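Local coordinates for acyl-CoA dehydrogenase FadE3 (Mycobacterium smegmatis, PDB 4IV6), which belongs to the acyl-CoA dehydrogenase family of flavoproteins and holds dihydroflavine-adenine dinucleotide in a four-chain assembly, at residues 169-174 and 185-190; 16-21 and 48-53; 314-319 and 381-386. One frame throughout, in Å; residues are numbered along the deposited sequence.

Overall arrangement
From the N terminus, the chain meets the three contacts one after another, each closing before the next opens, so none nest or cross. Interaction 2 comes first: residues 48-53 return against helix 9-26, closing a largely helical loop in the N-terminal helical domain. Interaction 1 follows in the middle beta domain, where strands 166-172 and 184-190 pair across an eleven-residue connection. Interaction 3 closes the longest loop, 61 residues and mostly helix, tying the start of helix 316-340 to the end of helix 369-383 beside a second subunit. The contacts stay well separated, their centres about 29 to 33 Å apart.

Interaction 1: 169-174 and 185-190; sequences LMCKTD and SILLVE
A beta hairpin of the middle beta domain joins strands 166-172 and 184-190, which run antiparallel where Leu169 faces Leu187 and Cys171 faces Ser185 as hydrogen-bonded pairs. In the first pair Leu169 N donates to Leu187 O at 2.8 Å, nearly straight at 176°, and Leu187 N returns the bond to Leu169 O. In the second, Cys171 and Ser185 exchange N-H and C=O both ways. Met170 and Ile186 form the non-hydrogen-bonded pair between them; here CA-H...O contacts join the strands, with Met170 CA 3.4 Å from Ser185 O. Their side chains share one face of the sheet, where Met170 also packs on Phe235 and Met238 of helix 234-270; the Met170 side chain is about 8 Å from the bound dihydroflavine-adenine dinucleotide.

The face bearing Leu169, Cys171, Ser185 and Leu187 turns toward strand 148-159. With chi1 at 55°, Cys171 SG sits between its own backbone N and carbonyl carbon and touches the branch point of Leu187, SG to CG 3.8 Å. At the other end Leu169 CB meets Val189 CG2 at 3.9 Å, the two side chains crossing at a slant. Beyond the last strand pair, Thr173 lays its methyl beside Ser185; Ser185 OG also bonds Gly232 N, and Thr173 OG1 and Ser185 OG share a hydrogen bond of 2.7 Å.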
ATOM      1  N   LEU B 169       8.211 -23.140 -30.448  1.00 14.23           N
ATOM      2  CA  LEU B 169       7.306 -22.171 -31.053  1.00 13.90           C
ATOM      3  C   LEU B 169       5.869 -22.600 -30.857  1.00 14.34           C
ATOM      4  O   LEU B 169       5.470 -23.635 -31.378  1.00 14.50           O
ATOM      5  CB  LEU B 169       7.574 -22.083 -32.552  1.00 13.89           C
ATOM      6  CG  LEU B 169       6.771 -21.047 -33.333  1.00 13.86           C
ATOM      7  CD1 LEU B 169       7.208 -19.621 -32.976  1.00 13.92           C
ATOM      8  CD2 LEU B 169       6.951 -21.270 -34.814  1.00 14.59           C
ATOM      9  N   MET B 170       5.082 -21.795 -30.152  1.00 14.79           N
ATOM     10  CA  MET B 170       3.653 -22.077 -30.017  1.00 15.69           C
ATOM     11  C   MET B 170       2.974 -21.444 -31.212  1.00 15.12           C
ATOM     12  O   MET B 170       3.170 -20.249 -31.490  1.00 15.05           O
ATOM     13  CB  MET B 170       3.095 -21.531 -28.712  1.00 17.29           C
ATOM     14  CG  MET B 170       1.633 -21.912 -28.460  1.00 19.67           C
ATOM     15  SD  MET B 170       0.976 -21.251 -26.901  1.00 22.56           S
ATOM     16  CE  MET B 170       1.646 -22.397 -25.745  1.00 23.61           C
ATOM     17  N   CYS B 171       2.212 -22.256 -31.933  1.00 14.77           N
ATOM     18  CA  CYS B 171       1.613 -21.844 -33.200  1.00 14.78           C
ATOM     19  C   CYS B 171       0.348 -22.631 -33.489  1.00 14.75           C
ATOM     20  O   CYS B 171       0.075 -23.624 -32.840  1.00 15.40           O
ATOM     21  CB  CYS B 171       2.619 -22.003 -34.328  1.00 14.82           C
ATOM     22  SG  CYS B 171       3.319 -23.650 -34.482  1.00 16.36           S
ATOM     23  N   LYS B 172      -0.458 -22.146 -34.429  1.00 15.28           N
ATOM     24  CA  LYS B 172      -1.700 -22.796 -34.799  1.00 15.73           C
ATOM     25  C   LYS B 172      -1.476 -23.811 -35.903  1.00 16.05           C
ATOM     26  O   LYS B 172      -1.254 -23.441 -37.069  1.00 15.57           O
ATOM     27  CB  LYS B 172      -2.767 -21.767 -35.217  1.00 16.34           C
ATOM     28  CG  LYS B 172      -3.315 -20.939 -34.042  1.00 16.60           C
ATOM     29  CD  LYS B 172      -4.337 -19.905 -34.490  1.00 17.41           C
ATOM     30  CE  LYS B 172      -4.982 -19.241 -33.287  1.00 17.68           C
ATOM     31  NZ  LYS B 172      -5.726 -18.008 -33.615  1.00 17.82           N
ATOM     32  N   THR B 173      -1.557 -25.090 -35.537  1.00 16.97           N
ATOM     33  CA  THR B 173      -1.550 -26.182 -36.527  1.00 18.50           C
ATOM     34  C   THR B 173      -2.917 -26.366 -37.153  1.00 19.97           C
ATOM     35  O   THR B 173      -3.007 -26.928 -38.237  1.00 20.11           O
ATOM     36  CB  THR B 173      -1.046 -27.525 -35.963  1.00 19.12           C
ATOM     37  OG1 THR B 173      -1.634 -27.769 -34.673  1.00 19.29           O
ATOM     38  CG2 THR B 173       0.488 -27.484 -35.845  1.00 18.64           C
ATOM     39  N   ASP B 174      -3.968 -25.922 -36.473  1.00 20.59           N
ATOM     40  CA  ASP B 174      -5.291 -25.878 -37.095  1.00 23.01           C
ATOM     41  C   ASP B 174      -6.022 -24.616 -36.666  1.00 24.26           C
ATOM     42  O   ASP B 174      -6.656 -24.600 -35.608  1.00 24.28           O
ATOM     43  CB  ASP B 174      -6.108 -27.119 -36.733  1.00 23.79           C
ATOM     44  CG  ASP B 174      -7.502 -27.117 -37.368  1.00 25.26           C
ATOM     45  OD1 ASP B 174      -7.784 -26.266 -38.237  1.00 24.85           O
ATOM     46  OD2 ASP B 174      -8.328 -27.963 -36.966  1.00 26.44           O
ATOM     47  N   SER B 185      -0.368 -25.943 -31.093  1.00 16.48           N
ATOM     48  CA  SER B 185       0.662 -26.920 -30.816  1.00 16.81           C
ATOM     49  C   SER B 185       1.973 -26.219 -30.571  1.00 16.78           C
ATOM     50  O   SER B 185       2.086 -25.010 -30.765  1.00 17.19           O
ATOM     51  CB  SER B 185       0.831 -27.878 -32.009  1.00 17.07           C
ATOM     52  OG  SER B 185      -0.420 -28.435 -32.377  1.00 17.28           O
ATOM     53  N   ILE B 186       2.967 -26.984 -30.152  1.00 17.17           N
ATOM     54  CA  ILE B 186       4.314 -26.474 -30.003  1.00 16.99           C
ATOM     55  C   ILE B 186       5.233 -27.237 -30.950  1.00 17.05           C
ATOM     56  O   ILE B 186       5.197 -28.465 -30.995  1.00 17.93           O
ATOM     57  CB  ILE B 186       4.784 -26.612 -28.564  1.00 17.64           C
ATOM     58  CG1 ILE B 186       3.967 -25.678 -27.645  1.00 18.00           C
ATOM     59  CG2 ILE B 186       6.278 -26.308 -28.466  1.00 17.41           C
ATOM     60  CD1 ILE B 186       4.235 -25.917 -26.164  1.00 18.67           C
ATOM     61  N   LEU B 187       6.020 -26.502 -31.728  1.00 16.91           N
ATOM     62  CA  LEU B 187       6.980 -27.086 -32.643  1.00 17.42           C
ATOM     63  C   LEU B 187       8.372 -26.678 -32.203  1.00 17.46           C
ATOM     64  O   LEU B 187       8.583 -25.534 -31.766  1.00 16.33           O
ATOM     65  CB  LEU B 187       6.749 -26.611 -34.089  1.00 17.78           C
ATOM     66  CG  LEU B 187       5.379 -26.786 -34.775  1.00 18.95           C
ATOM     67  CD1 LEU B 187       5.486 -26.425 -36.259  1.00 19.02           C
ATOM     68  CD2 LEU B 187       4.817 -28.169 -34.635  1.00 19.92           C
ATOM     69  N   LEU B 188       9.314 -27.613 -32.304  1.00 18.01           N
ATOM     70  CA  LEU B 188      10.708 -27.354 -31.998  1.00 18.71           C
ATOM     71  C   LEU B 188      11.375 -26.936 -33.303  1.00 18.18           C
ATOM     72  O   LEU B 188      11.651 -27.747 -34.131  1.00 18.58           O
ATOM     73  CB  LEU B 188      11.378 -28.617 -31.439  1.00 21.05           C
ATOM     74  CG  LEU B 188      10.635 -29.254 -30.261  1.00 22.51           C
ATOM     75  CD1 LEU B 188      11.256 -30.569 -29.871  1.00 25.50           C
ATOM     76  CD2 LEU B 188      10.653 -28.299 -29.102  1.00 22.39           C
ATOM     77  N   VAL B 189      11.617 -25.650 -33.459  1.00 17.49           N
ATOM     78  CA  VAL B 189      12.067 -25.051 -34.707  1.00 17.10           C
ATOM     79  C   VAL B 189      13.537 -24.662 -34.638  1.00 17.45           C
ATOM     80  O   VAL B 189      13.941 -23.885 -33.769  1.00 16.61           O
ATOM     81  CB  VAL B 189      11.242 -23.774 -34.955  1.00 16.47           C
ATOM     82  CG1 VAL B 189      11.647 -23.088 -36.257  1.00 16.75           C
ATOM     83  CG2 VAL B 189       9.766 -24.155 -34.982  1.00 16.77           C
ATOM     84  N   GLU B 190      14.316 -25.190 -35.566  1.00 17.54           N
ATOM     85  CA  GLU B 190      15.684 -24.757 -35.757  1.00 18.33           C
ATOM     86  C   GLU B 190      15.751 -23.514 -36.675  1.00 17.64           C
ATOM     87  O   GLU B 190      14.755 -23.097 -37.268  1.00 17.54           O
ATOM     88  CB  GLU B 190      16.531 -25.908 -36.347  1.00 19.24           C
ATOM     89  CG  GLU B 190      16.452 -27.168 -35.511  1.00 20.03           C
ATOM     90  CD  GLU B 190      17.334 -28.294 -36.035  1.00 21.92           C
ATOM     91  OE1 GLU B 190      17.952 -28.164 -37.105  1.00 23.15           O
ATOM     92  OE2 GLU B 190      17.410 -29.311 -35.368  1.00 23.06           O
TER

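Interaction 2: 16-21 and 48-53; sequences KTVHDF and KEIGIF
Ile50, at the end of helix 41-50, reaches across to helix 9-26 and touches Thr17, Val18 and, one turn on, Phe21; the contacts are those of one of its two modelled conformers. Its CB directs two branches at that helix. The short one, CG2, meets Val18 CG2 at 4.1 Å, methyl against methyl. On the longer branch CG1 comes first, passing Thr17 CG2 at 4.3 Å. An extended second torsion (chi2 177°) then carries CD1 onward over one face of the Phe21 ring, at the end where the ring joins its own chain: CD1 is 4.1 Å from Phe21 CG and nearly as close to CB. The Phe21 side chain also packs on Leu43, Thr46 and Met47 of helix 41-50.

Val18 CG2 serves two partners, since Ile52 CD1 also reaches it, at 3.8 Å. Val18 itself is covered further by Glu77 and Leu78 of helix 68-81, and Ile52 by Val74 of that helix and Met89 of helix 83-102. No hydrogen bond crosses between the segments; Thr17 OG1 bonds back to Thr13 O in its own helix.

Helix 41-50 ends in a Schellman motif, with Gly51, at a positive phi of 103°, the first residue to leave it; Gly51 N bonds Lys48 O at 3.0 Å. Apolar packing beside this Schellman motif joins helices 9-26 and 41-50 in the helical N-terminal domain of the acyl-CoA dehydrogenase fold.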
ATOM      1  N   LYS B  16      26.963 -22.784  -3.918  1.00 23.62           N
ATOM      2  CA  LYS B  16      28.156 -22.037  -3.500  1.00 25.02           C
ATOM      3  C   LYS B  16      29.033 -21.621  -4.657  1.00 24.31           C
ATOM      4  O   LYS B  16      29.579 -20.521  -4.678  1.00 23.88           O
ATOM      5  CB  LYS B  16      29.014 -22.847  -2.541  1.00 27.95           C
ATOM      6  CG  LYS B  16      28.355 -23.110  -1.205  1.00 30.22           C
ATOM      7  CD  LYS B  16      29.323 -23.833  -0.299  1.00 33.33           C
ATOM      8  CE  LYS B  16      28.622 -24.806   0.626  1.00 35.34           C
ATOM      9  NZ  LYS B  16      27.919 -24.072   1.702  1.00 36.77           N
ATOM     10  N   THR B  17      29.185 -22.528  -5.609  1.00 24.28           N
ATOM     11  CA  THR B  17      29.954 -22.256  -6.811  1.00 24.03           C
ATOM     12  C   THR B  17      29.373 -21.084  -7.577  1.00 22.02           C
ATOM     13  O   THR B  17      30.110 -20.225  -8.053  1.00 22.29           O
ATOM     14  CB  THR B  17      29.978 -23.504  -7.696  1.00 24.64           C
ATOM     15  OG1 THR B  17      30.715 -24.505  -6.994  1.00 26.04           O
ATOM     16  CG2 THR B  17      30.657 -23.229  -9.042  1.00 25.06           C
ATOM     17  N   VAL B  18      28.047 -21.039  -7.694  1.00 20.52           N
ATOM     18  CA  VAL B  18      27.385 -19.977  -8.425  1.00 19.08           C
ATOM     19  C   VAL B  18      27.508 -18.636  -7.654  1.00 19.22           C
ATOM     20  O   VAL B  18      27.806 -17.614  -8.250  1.00 18.62           O
ATOM     21  CB  VAL B  18      25.933 -20.371  -8.778  1.00 18.60           C
ATOM     22  CG1 VAL B  18      25.218 -19.254  -9.493  1.00 17.72           C
ATOM     23  CG2 VAL B  18      25.932 -21.611  -9.672  1.00 18.92           C
ATOM     24  N   HIS B  19      27.363 -18.668  -6.329  1.00 20.22           N
ATOM     25  CA  HIS B  19      27.601 -17.498  -5.476  1.00 20.85           C
ATOM     26  C   HIS B  19      29.009 -16.919  -5.646  1.00 21.62           C
ATOM     27  O   HIS B  19      29.186 -15.706  -5.765  1.00 21.29           O
ATOM     28  CB  HIS B  19      27.396 -17.895  -4.023  1.00 22.11           C
ATOM     29  CG  HIS B  19      27.589 -16.779  -3.063  1.00 23.85           C
ATOM     30  ND1 HIS B  19      26.553 -15.961  -2.663  1.00 24.15           N
ATOM     31  CD2 HIS B  19      28.684 -16.361  -2.384  1.00 25.96           C
ATOM     32  CE1 HIS B  19      27.005 -15.073  -1.796  1.00 26.23           C
ATOM     33  NE2 HIS B  19      28.295 -15.293  -1.610  1.00 27.38           N
ATOM     34  N   ASP B  20      30.008 -17.806  -5.642  1.00 22.69           N
ATOM     35  CA  ASP B  20      31.402 -17.408  -5.829  0.50 24.09           C
ATOM     36  C   ASP B  20      31.639 -16.803  -7.201  1.00 23.38           C
ATOM     37  O   ASP B  20      32.330 -15.805  -7.331  1.00 24.55           O
ATOM     38  CB  ASP B  20      32.327 -18.605  -5.628  0.50 25.83           C
ATOM     39  CG  ASP B  20      32.467 -18.962  -4.186  0.50 27.61           C
ATOM     40  OD1 ASP B  20      31.875 -18.220  -3.369  0.50 27.91           O
ATOM     41  OD2 ASP B  20      33.170 -19.945  -3.863  0.50 29.48           O
ATOM     42  N   PHE B  21      31.057 -17.416  -8.224  1.00 22.39           N
ATOM     43  CA  PHE B  21      31.115 -16.915  -9.598  1.00 22.13           C
ATOM     44  C   PHE B  21      30.524 -15.514  -9.653  1.00 21.51           C
ATOM     45  O   PHE B  21      31.083 -14.620 -10.290  1.00 21.48           O
ATOM     46  CB  PHE B  21      30.339 -17.870 -10.513  1.00 21.36           C
ATOM     47  CG  PHE B  21      29.912 -17.292 -11.843  1.00 20.66           C
ATOM     48  CD1 PHE B  21      30.829 -17.040 -12.831  1.00 21.87           C
ATOM     49  CD2 PHE B  21      28.574 -17.115 -12.131  1.00 19.64           C
ATOM     50  CE1 PHE B  21      30.421 -16.535 -14.068  1.00 21.60           C
ATOM     51  CE2 PHE B  21      28.159 -16.623 -13.365  1.00 19.47           C
ATOM     52  CZ  PHE B  21      29.081 -16.350 -14.333  1.00 20.05           C
ATOM     53  N   LYS B  48      28.068 -22.112 -18.776  1.00 22.00           N
ATOM     54  CA  LYS B  48      28.016 -23.397 -19.454  1.00 22.49           C
ATOM     55  C   LYS B  48      28.922 -24.456 -18.767  1.00 23.88           C
ATOM     56  O   LYS B  48      28.472 -25.573 -18.498  1.00 23.33           O
ATOM     57  CB  LYS B  48      28.393 -23.245 -20.918  1.00 23.03           C
ATOM     58  CG  LYS B  48      27.424 -22.403 -21.725  1.00 22.40           C
ATOM     59  CD  LYS B  48      27.862 -22.335 -23.172  1.00 23.08           C
ATOM     60  CE  LYS B  48      26.963 -21.390 -23.918  1.00 23.38           C
ATOM     61  NZ  LYS B  48      27.158 -21.482 -25.368  1.00 24.04           N
ATOM     62  N   GLU B  49      30.165 -24.100 -18.468  1.00 25.02           N
ATOM     63  CA  GLU B  49      31.115 -25.028 -17.827  1.00 27.40           C
ATOM     64  C   GLU B  49      30.630 -25.488 -16.438  1.00 26.53           C
ATOM     65  O   GLU B  49      30.767 -26.644 -16.063  1.00 25.88           O
ATOM     66  CB  GLU B  49      32.490 -24.361 -17.702  1.00 30.35           C
ATOM     67  CG  GLU B  49      33.125 -23.994 -19.047  1.00 33.78           C
ATOM     68  CD  GLU B  49      34.261 -22.951 -18.979  1.00 36.69           C
ATOM     69  OE1 GLU B  49      34.576 -22.399 -17.884  1.00 37.50           O
ATOM     70  OE2 GLU B  49      34.827 -22.668 -20.070  1.00 39.97           O
ATOM     71  N   ILE B  50      30.073 -24.544 -15.690  1.00 26.13           N
ATOM     72  CA  ILE B  50      29.484 -24.796 -14.367  0.50 25.88           C
ATOM     73  C   ILE B  50      28.362 -25.840 -14.447  1.00 25.30           C
ATOM     74  O   ILE B  50      28.100 -26.535 -13.490  1.00 24.90           O
ATOM     75  CB  ILE B  50      28.904 -23.478 -13.780  0.50 25.78           C
ATOM     76  CG1 ILE B  50      30.026 -22.571 -13.294  0.50 26.34           C
ATOM     77  CG2 ILE B  50      27.947 -23.729 -12.616  0.50 25.77           C
ATOM     78  CD1 ILE B  50      29.523 -21.245 -12.786  0.50 25.24           C
ATOM     79  N   GLY B  51      27.691 -25.933 -15.598  1.00 23.82           N
ATOM     80  CA  GLY B  51      26.539 -26.852 -15.761  1.00 22.96           C
ATOM     81  C   GLY B  51      25.163 -26.162 -15.706  1.00 21.67           C
ATOM     82  O   GLY B  51      24.141 -26.841 -15.627  1.00 20.43           O
ATOM     83  N   ILE B  52      25.122 -24.828 -15.765  1.00 20.94           N
ATOM     84  CA  ILE B  52      23.868 -24.077 -15.582  1.00 20.46           C
ATOM     85  C   ILE B  52      22.771 -24.478 -16.600  1.00 19.82           C
ATOM     86  O   ILE B  52      21.553 -24.511 -16.292  1.00 19.09           O
ATOM     87  CB  ILE B  52      24.114 -22.547 -15.700  1.00 21.42           C
ATOM     88  CG1 ILE B  52      25.062 -22.010 -14.627  1.00 22.27           C
ATOM     89  CG2 ILE B  52      22.805 -21.758 -15.657  1.00 20.61           C
ATOM     90  CD1 ILE B  52      24.575 -22.187 -13.208  1.00 22.83           C
ATOM     91  N   PHE B  53      23.190 -24.773 -17.829  1.00 19.12           N
ATOM     92  CA  PHE B  53      22.253 -25.106 -18.873  1.00 18.62           C
ATOM     93  C   PHE B  53      21.775 -26.563 -18.848  1.00 19.19           C
ATOM     94  O   PHE B  53      20.932 -26.937 -19.674  1.00 19.89           O
ATOM     95  CB  PHE B  53      22.841 -24.706 -20.237  1.00 19.02           C
ATOM     96  CG  PHE B  53      22.952 -23.223 -20.405  1.00 18.76           C
ATOM     97  CD1 PHE B  53      24.053 -22.541 -19.949  1.00 18.94           C
ATOM     98  CD2 PHE B  53      21.933 -22.509 -20.989  1.00 18.48           C
ATOM     99  CE1 PHE B  53      24.145 -21.157 -20.070  1.00 18.73           C
ATOM    100  CE2 PHE B  53      22.007 -21.129 -21.114  1.00 18.50           C
ATOM    101  CZ  PHE B  53      23.110 -20.454 -20.656  1.00 18.51           C
TER

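Interaction 3: 314-319 and 381-386; sequences RCDMEA and VARGGL
Arg314 stacks on Arg383, the centre of a salt-bridge network with Asp316 and Glu318 at the start of helix 316-340, in the helical C-terminal domain; Arg383 arrives from the end of helix 369-383. The two guanidinium planes are 14° apart and their centres 4.3 Å, with Arg383 CD over the middle of the Arg314 group. Asp387 forms a salt bridge with Arg314 NE, which would offset the like charges. After the N-cap residue Cys315, Asp316 holds its carboxylate nearly coplanar with the Arg383 guanidinium; Asp316 OD1 accepts from Arg383 NH2 at 2.8 Å, a salt bridge, and also from Met317 N, which comes from above the carboxylate plane. Met317 CB covers the guanidinium face opposite Arg314 CG, so Arg383 is sandwiched, and Met317 CE reaches Leu386 CD2 at 4.0 Å. Glu318, bent at chi2 (85°), is gripped end-on: Arg383 NH1 bonds Glu318 OE2 and Arg383 NH2 bonds Glu318 OE1, both at 2.8 Å, although the carboxylate is turned 38° from the guanidinium plane. Glu318 also packs on Tyr296 of the second subunit. One water bridges Arg314 NH2 to Arg383 O. Another donates to Asp316 OD1 and accepts from Arg383 NE at 3.0 Å.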
ATOM      1  N   ARG B 314       0.751 -31.236  -6.098  1.00 36.22           N
ATOM      2  CA  ARG B 314       0.243 -30.141  -6.909  1.00 35.24           C
ATOM      3  C   ARG B 314       0.895 -28.829  -6.469  1.00 30.60           C
ATOM      4  O   ARG B 314       1.006 -28.540  -5.285  1.00 30.96           O
ATOM      5  CB  ARG B 314      -1.275 -30.053  -6.823  1.00 36.26           C
ATOM      6  CG  ARG B 314      -1.827 -29.814  -5.426  1.00 38.11           C
ATOM      7  CD  ARG B 314      -3.284 -30.245  -5.426  1.00 39.50           C
ATOM      8  NE  ARG B 314      -4.024 -29.778  -4.264  1.00 40.37           N
ATOM      9  CZ  ARG B 314      -5.355 -29.729  -4.211  1.00 40.77           C
ATOM     10  NH1 ARG B 314      -6.086 -30.118  -5.261  1.00 40.80           N
ATOM     11  NH2 ARG B 314      -5.963 -29.271  -3.123  1.00 39.80           N
ATOM     12  N   CYS B 315       1.394 -28.093  -7.444  1.00 27.03           N
ATOM     13  CA  CYS B 315       2.177 -26.889  -7.191  1.00 25.84           C
ATOM     14  C   CYS B 315       1.907 -25.805  -8.218  1.00 23.45           C
ATOM     15  O   CYS B 315       2.630 -24.807  -8.240  1.00 21.94           O
ATOM     16  CB  CYS B 315       3.663 -27.244  -7.252  1.00 26.34           C
ATOM     17  SG  CYS B 315       4.082 -27.815  -8.915  1.00 27.79           S
ATOM     18  N   ASP B 316       0.876 -25.977  -9.062  1.00 22.23           N
ATOM     19  CA  ASP B 316       0.644 -25.033 -10.139  1.00 21.63           C
ATOM     20  C   ASP B 316       0.206 -23.657  -9.595  1.00 19.23           C
ATOM     21  O   ASP B 316       0.735 -22.623 -10.000  1.00 19.39           O
ATOM     22  CB  ASP B 316      -0.320 -25.594 -11.219  1.00 23.42           C
ATOM     23  CG  ASP B 316      -1.690 -25.990 -10.677  1.00 24.83           C
ATOM     24  OD1 ASP B 316      -1.964 -25.958  -9.446  1.00 24.58           O
ATOM     25  OD2 ASP B 316      -2.525 -26.347 -11.525  1.00 28.18           O
ATOM     26  N   MET B 317      -0.720 -23.653  -8.658  1.00 17.24           N
ATOM     27  CA  MET B 317      -1.164 -22.411  -8.014  1.00 15.68           C
ATOM     28  C   MET B 317      -0.025 -21.805  -7.171  1.00 15.16           C
ATOM     29  O   MET B 317       0.191 -20.596  -7.167  1.00 14.38           O
ATOM     30  CB  MET B 317      -2.386 -22.671  -7.145  1.00 15.55           C
ATOM     31  CG  MET B 317      -2.929 -21.426  -6.428  1.00 15.26           C
ATOM     32  SD  MET B 317      -4.376 -21.846  -5.430  1.00 15.45           S
ATOM     33  CE  MET B 317      -3.646 -22.449  -3.933  1.00 15.19           C
ATOM     34  N   GLU B 318       0.694 -22.658  -6.461  1.00 14.95           N
ATOM     35  CA  GLU B 318       1.735 -22.205  -5.556  1.00 14.91           C
ATOM     36  C   GLU B 318       2.893 -21.537  -6.334  1.00 14.21           C
ATOM     37  O   GLU B 318       3.443 -20.535  -5.892  1.00 13.66           O
ATOM     38  CB  GLU B 318       2.213 -23.379  -4.691  1.00 15.61           C
ATOM     39  CG  GLU B 318       1.165 -23.858  -3.690  1.00 16.31           C
ATOM     40  CD  GLU B 318       0.154 -24.864  -4.216  1.00 17.02           C
ATOM     41  OE1 GLU B 318       0.062 -25.137  -5.460  1.00 16.71           O
ATOM     42  OE2 GLU B 318      -0.590 -25.372  -3.333  1.00 18.06           O
ATOM     43  N   ALA B 319       3.224 -22.089  -7.501  1.00 14.12           N
ATOM     44  CA  ALA B 319       4.201 -21.465  -8.393  1.00 13.72           C
ATOM     45  C   ALA B 319       3.788 -20.071  -8.866  1.00 13.01           C
ATOM     46  O   ALA B 319       4.603 -19.156  -8.887  1.00 12.48           O
ATOM     47  CB  ALA B 319       4.517 -22.357  -9.569  1.00 14.10           C
ATOM     48  N   VAL B 381     -10.554 -21.326  -6.580  1.00 14.84           N
ATOM     49  CA  VAL B 381     -11.913 -21.856  -6.656  1.00 15.51           C
ATOM     50  C   VAL B 381     -11.929 -23.357  -7.023  1.00 16.13           C
ATOM     51  O   VAL B 381     -12.675 -24.144  -6.425  1.00 16.15           O
ATOM     52  CB  VAL B 381     -12.772 -20.993  -7.606  1.00 15.41           C
ATOM     53  CG1 VAL B 381     -14.077 -21.719  -8.010  1.00 15.93           C
ATOM     54  CG2 VAL B 381     -13.054 -19.649  -6.938  1.00 15.33           C
ATOM     55  N   ALA B 382     -11.080 -23.745  -7.956  1.00 16.88           N
ATOM     56  CA  ALA B 382     -10.993 -25.134  -8.384  1.00 17.84           C
ATOM     57  C   ALA B 382     -10.564 -26.003  -7.205  1.00 19.13           C
ATOM     58  O   ALA B 382     -11.083 -27.090  -6.997  1.00 18.92           O
ATOM     59  CB  ALA B 382      -9.989 -25.288  -9.513  1.00 18.23           C
ATOM     60  N   ARG B 383      -9.609 -25.498  -6.435  1.00 19.29           N
ATOM     61  CA  ARG B 383      -9.083 -26.197  -5.279  1.00 19.99           C
ATOM     62  C   ARG B 383      -9.900 -26.122  -4.020  1.00 20.18           C
ATOM     63  O   ARG B 383      -9.790 -27.018  -3.182  1.00 19.97           O
ATOM     64  CB  ARG B 383      -7.719 -25.627  -4.957  1.00 20.74           C
ATOM     65  CG  ARG B 383      -6.722 -25.869  -6.077  1.00 21.45           C
ATOM     66  CD  ARG B 383      -5.532 -26.472  -5.477  1.00 22.11           C
ATOM     67  NE  ARG B 383      -4.379 -26.511  -6.340  1.00 22.32           N
ATOM     68  CZ  ARG B 383      -3.146 -26.357  -5.881  1.00 20.77           C
ATOM     69  NH1 ARG B 383      -2.955 -26.175  -4.591  1.00 20.55           N
ATOM     70  NH2 ARG B 383      -2.129 -26.426  -6.716  1.00 20.36           N
ATOM     71  N   GLY B 384     -10.673 -25.044  -3.858  1.00 20.00           N
ATOM     72  CA  GLY B 384     -11.442 -24.816  -2.635  1.00 20.33           C
ATOM     73  C   GLY B 384     -10.633 -24.096  -1.546  1.00 20.07           C
ATOM     74  O   GLY B 384     -11.067 -23.993  -0.413  1.00 19.85           O
ATOM     75  N   GLY B 385      -9.468 -23.573  -1.889  1.00 19.72           N
ATOM     76  CA  GLY B 385      -8.711 -22.751  -0.972  1.00 20.01           C
ATOM     77  C   GLY B 385      -7.258 -23.146  -0.980  1.00 20.36           C
ATOM     78  O   GLY B 385      -6.789 -23.744  -1.940  1.00 19.57           O
ATOM     79  N   LEU B 386      -6.560 -22.826   0.094  1.00 20.84           N
ATOM     80  CA  LEU B 386      -5.150 -23.176   0.202  1.00 22.75           C
ATOM     81  C   LEU B 386      -5.003 -24.629   0.661  1.00 24.40           C
ATOM     82  O   LEU B 386      -5.861 -25.169   1.339  1.00 23.45           O
ATOM     83  CB  LEU B 386      -4.418 -22.268   1.212  1.00 22.67           C
ATOM     84  CG  LEU B 386      -4.317 -20.772   0.940  1.00 22.79           C
ATOM     85  CD1 LEU B 386      -3.459 -20.114   2.021  1.00 23.89           C
ATOM     86  CD2 LEU B 386      -3.703 -20.499  -0.419  1.00 22.29           C
TER
HETATM   87  O   HOH W   1      -8.586 -29.474  -3.360  1.00 36.57           O
HETATM   88  O   HOH W   2      -4.624 -26.003  -9.265  1.00 37.94           O